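Local coordinates for protein Alpha/beta hydrolase (Pectobacterium atrosepticum SCRI1043, PDB 3BDV) that is probably a hydrolase of the alpha/beta-hydrolase fold, related to YdeN-like serine hydrolases, and binds calcium, though its substrate is not known, at residues A[21-26]-A[76-81]. Numbering follows the deposited sequence. Where two conformers were deposited one is given.
Sequences VLVPGL and VILIGH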
ATOM      1  N   VAL A  21      -5.548   1.283  -5.965  1.00 18.95           N
ATOM      2  CA  VAL A  21      -5.842  -0.132  -5.732  1.00 18.69           C
ATOM      3  C   VAL A  21      -5.410  -0.544  -4.309  1.00 19.42           C
ATOM      4  O   VAL A  21      -4.222  -0.563  -4.017  1.00 19.36           O
ATOM      5  CB  VAL A  21      -5.204  -1.025  -6.805  1.00 20.82           C
ATOM      6  CG1 VAL A  21      -5.583  -2.461  -6.539  1.00 15.93           C
ATOM      7  CG2 VAL A  21      -5.670  -0.602  -8.213  1.00 22.33           C
ATOM      8  N   LEU A  22      -6.387  -0.890  -3.464  1.00 19.35           N
ATOM      9  CA  LEU A  22      -6.131  -1.372  -2.117  1.00 19.36           C
ATOM     10  C   LEU A  22      -5.735  -2.845  -2.105  1.00 21.07           C
ATOM     11  O   LEU A  22      -6.457  -3.674  -2.635  1.00 19.30           O
ATOM     12  CB  LEU A  22      -7.355  -1.179  -1.215  1.00 20.80           C
ATOM     13  CG  LEU A  22      -7.789   0.266  -1.083  1.00 17.58           C
ATOM     14  CD1 LEU A  22      -9.264   0.274  -0.611  1.00 18.84           C
ATOM     15  CD2 LEU A  22      -6.851   1.037  -0.108  1.00 23.92           C
ATOM     16  N   VAL A  23      -4.551  -3.133  -1.566  1.00 17.33           N
ATOM     17  CA  VAL A  23      -4.029  -4.499  -1.404  1.00 19.01           C
ATOM     18  C   VAL A  23      -3.884  -4.908   0.076  1.00 19.57           C
ATOM     19  O   VAL A  23      -2.884  -4.613   0.703  1.00 18.95           O
ATOM     20  CB  VAL A  23      -2.669  -4.683  -2.097  1.00 19.08           C
ATOM     21  CG1 VAL A  23      -2.283  -6.151  -2.146  1.00 21.55           C
ATOM     22  CG2 VAL A  23      -2.699  -4.071  -3.556  1.00 18.86           C
ATOM     23  N   PRO A  24      -4.891  -5.597   0.636  1.00 19.63           N
ATOM     24  CA  PRO A  24      -4.793  -6.097   2.012  1.00 20.46           C
ATOM     25  C   PRO A  24      -3.791  -7.217   2.176  1.00 19.90           C
ATOM     26  O   PRO A  24      -3.408  -7.862   1.182  1.00 19.62           O
ATOM     27  CB  PRO A  24      -6.223  -6.579   2.326  1.00 19.44           C
ATOM     28  CG  PRO A  24      -7.084  -5.844   1.317  1.00 21.16           C
ATOM     29  CD  PRO A  24      -6.235  -5.834   0.075  1.00 21.00           C
ATOM     30  N   GLY A  25      -3.402  -7.442   3.427  1.00 22.46           N
ATOM     31  CA  GLY A  25      -2.606  -8.599   3.777  1.00 20.55           C
ATOM     32  C   GLY A  25      -3.424  -9.796   4.250  1.00 20.57           C
ATOM     33  O   GLY A  25      -4.591  -9.946   3.925  1.00 20.28           O
ATOM     34  N   LEU A  26      -2.791 -10.634   5.074  1.00 20.92           N
ATOM     35  CA  LEU A  26      -3.410 -11.868   5.554  0.70 23.51           C
ATOM     36  C   LEU A  26      -4.745 -11.615   6.244  1.00 21.25           C
ATOM     37  O   LEU A  26      -4.868 -10.689   7.064  1.00 23.36           O
ATOM     38  CB  LEU A  26      -2.452 -12.577   6.524  0.70 23.47           C
ATOM     39  CG  LEU A  26      -2.605 -14.093   6.698  0.70 28.95           C
ATOM     40  CD1 LEU A  26      -2.053 -14.862   5.513  0.70 32.69           C
ATOM     41  CD2 LEU A  26      -1.900 -14.532   7.985  0.70 25.28           C
ATOM     42  N   VAL A  76      -2.187   3.135 -12.013  1.00 24.24           N
ATOM     43  CA  VAL A  76      -2.624   2.721 -10.711  1.00 19.98           C
ATOM     44  C   VAL A  76      -1.590   3.097  -9.651  1.00 19.57           C
ATOM     45  O   VAL A  76      -0.390   3.097  -9.914  1.00 20.53           O
ATOM     46  CB  VAL A  76      -2.874   1.210 -10.678  1.00 23.49           C
ATOM     47  CG1 VAL A  76      -2.863   0.682  -9.288  1.00 28.03           C
ATOM     48  CG2 VAL A  76      -4.188   0.884 -11.365  1.00 23.01           C
ATOM     49  N   ILE A  77      -2.076   3.427  -8.467  1.00 22.72           N
ATOM     50  CA  ILE A  77      -1.228   3.423  -7.269  1.00 21.16           C
ATOM     51  C   ILE A  77      -1.627   2.244  -6.416  1.00 20.43           C
ATOM     52  O   ILE A  77      -2.787   2.146  -6.013  1.00 18.70           O
ATOM     53  CB  ILE A  77      -1.354   4.730  -6.450  1.00 23.86           C
ATOM     54  CG1 ILE A  77      -0.857   5.918  -7.286  1.00 26.23           C
ATOM     55  CG2 ILE A  77      -0.554   4.604  -5.164  1.00 23.02           C
ATOM     56  CD1 ILE A  77      -1.078   7.301  -6.686  1.00 22.83           C
ATOM     57  N   LEU A  78      -0.693   1.317  -6.192  1.00 20.19           N
ATOM     58  CA  LEU A  78      -0.971   0.153  -5.304  1.00 19.87           C
ATOM     59  C   LEU A  78      -0.803   0.585  -3.863  1.00 19.25           C
ATOM     60  O   LEU A  78       0.213   1.151  -3.512  1.00 20.59           O
ATOM     61  CB  LEU A  78      -0.007  -0.987  -5.601  1.00 20.29           C
ATOM     62  CG  LEU A  78      -0.138  -1.639  -6.989  1.00 18.49           C
ATOM     63  CD1 LEU A  78       0.906  -2.739  -7.115  1.00 23.70           C
ATOM     64  CD2 LEU A  78      -1.564  -2.143  -7.247  1.00 20.94           C
ATOM     65  N   ILE A  79      -1.800   0.343  -3.027  1.00 16.91           N
ATOM     66  CA  ILE A  79      -1.728   0.796  -1.602  1.00 16.83           C
ATOM     67  C   ILE A  79      -1.807  -0.513  -0.796  1.00 20.50           C
ATOM     68  O   ILE A  79      -2.879  -1.142  -0.623  1.00 19.63           O
ATOM     69  CB  ILE A  79      -2.849   1.764  -1.233  1.00 18.08           C
ATOM     70  CG1 ILE A  79      -2.852   3.034  -2.091  1.00 18.45           C
ATOM     71  CG2 ILE A  79      -2.798   2.098   0.276  1.00 18.69           C
ATOM     72  CD1 ILE A  79      -4.078   3.934  -1.927  1.00 21.02           C
ATOM     73  N   GLY A  80      -0.638  -0.961  -0.347  1.00 18.93           N
ATOM     74  CA  GLY A  80      -0.508  -2.247   0.301  1.00 17.87           C
ATOM     75  C   GLY A  80      -0.341  -2.224   1.818  1.00 18.97           C
ATOM     76  O   GLY A  80       0.263  -1.315   2.343  1.00 19.40           O
ATOM     77  N   HIS A  81      -0.795  -3.273   2.491  1.00 20.51           N
ATOM     78  CA  HIS A  81      -0.539  -3.436   3.920  1.00 21.37           C
ATOM     79  C   HIS A  81       0.148  -4.770   4.172  1.00 19.73           C
ATOM     80  O   HIS A  81      -0.358  -5.807   3.753  1.00 18.70           O
ATOM     81  CB  HIS A  81      -1.857  -3.381   4.729  1.00 19.76           C
ATOM     82  CG  HIS A  81      -1.682  -3.535   6.215  1.00 19.05           C
ATOM     83  ND1 HIS A  81      -2.357  -4.476   6.961  1.00 21.32           N
ATOM     84  CD2 HIS A  81      -0.876  -2.879   7.083  1.00 19.15           C
ATOM     85  CE1 HIS A  81      -1.987  -4.380   8.225  1.00 24.40           C
ATOM     86  NE2 HIS A  81      -1.100  -3.401   8.333  1.00 19.00           N
TER
HETATM   87  O   HOH W   1      -4.442  -6.071   5.680  1.00 21.15           O
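The carbonyl oxygen of V23 is gripped by two donors: the H81 backbone N at 3.1 Å, arriving almost in line with the C=O, and NE2 of the Q35 side chain. The CA-H of G80 makes a weaker contact with the same oxygen. Further back, V21 receives and gives in turn: its N donates to I77 O at 2.9 Å and its O accepts from I79 N. I79 O in turn takes V23 N. This is parallel pairing, V21 beside L78, L22 beside I79 and V23 beside G80, between two inner strands of the alpha/beta-hydrolase sheet. Strand 76-81 runs into a GxSxG pattern beginning at G80, consistent with the nucleophile elbow of serine hydrolases. On the face carrying V21, V23 and L78, which helix 58-70 covers, V21 does most of the apolar work. Its CG2 is anti to the carbonyl carbon and therefore lies beside V21's own N, on the side from which V76 comes; there it presses on V76 CG1 at 3.3 Å, tighter than normal van der Waals contact, the two valines crossing at a slant. L78 lies alongside V21 and points the same way, its CD2 3.8 Å from V21 CB. On the other face, L22 CD2 meets I79 CG2 more loosely, at 4.2 Å. Beyond the end of strand 19-23, one water bridges the two segments: it accepts from G25 N at 2.8 Å and sits in plane at the edge of the H81 ring, 2.9 Å from ND1, while NE2 of that ring bonds to H163 O.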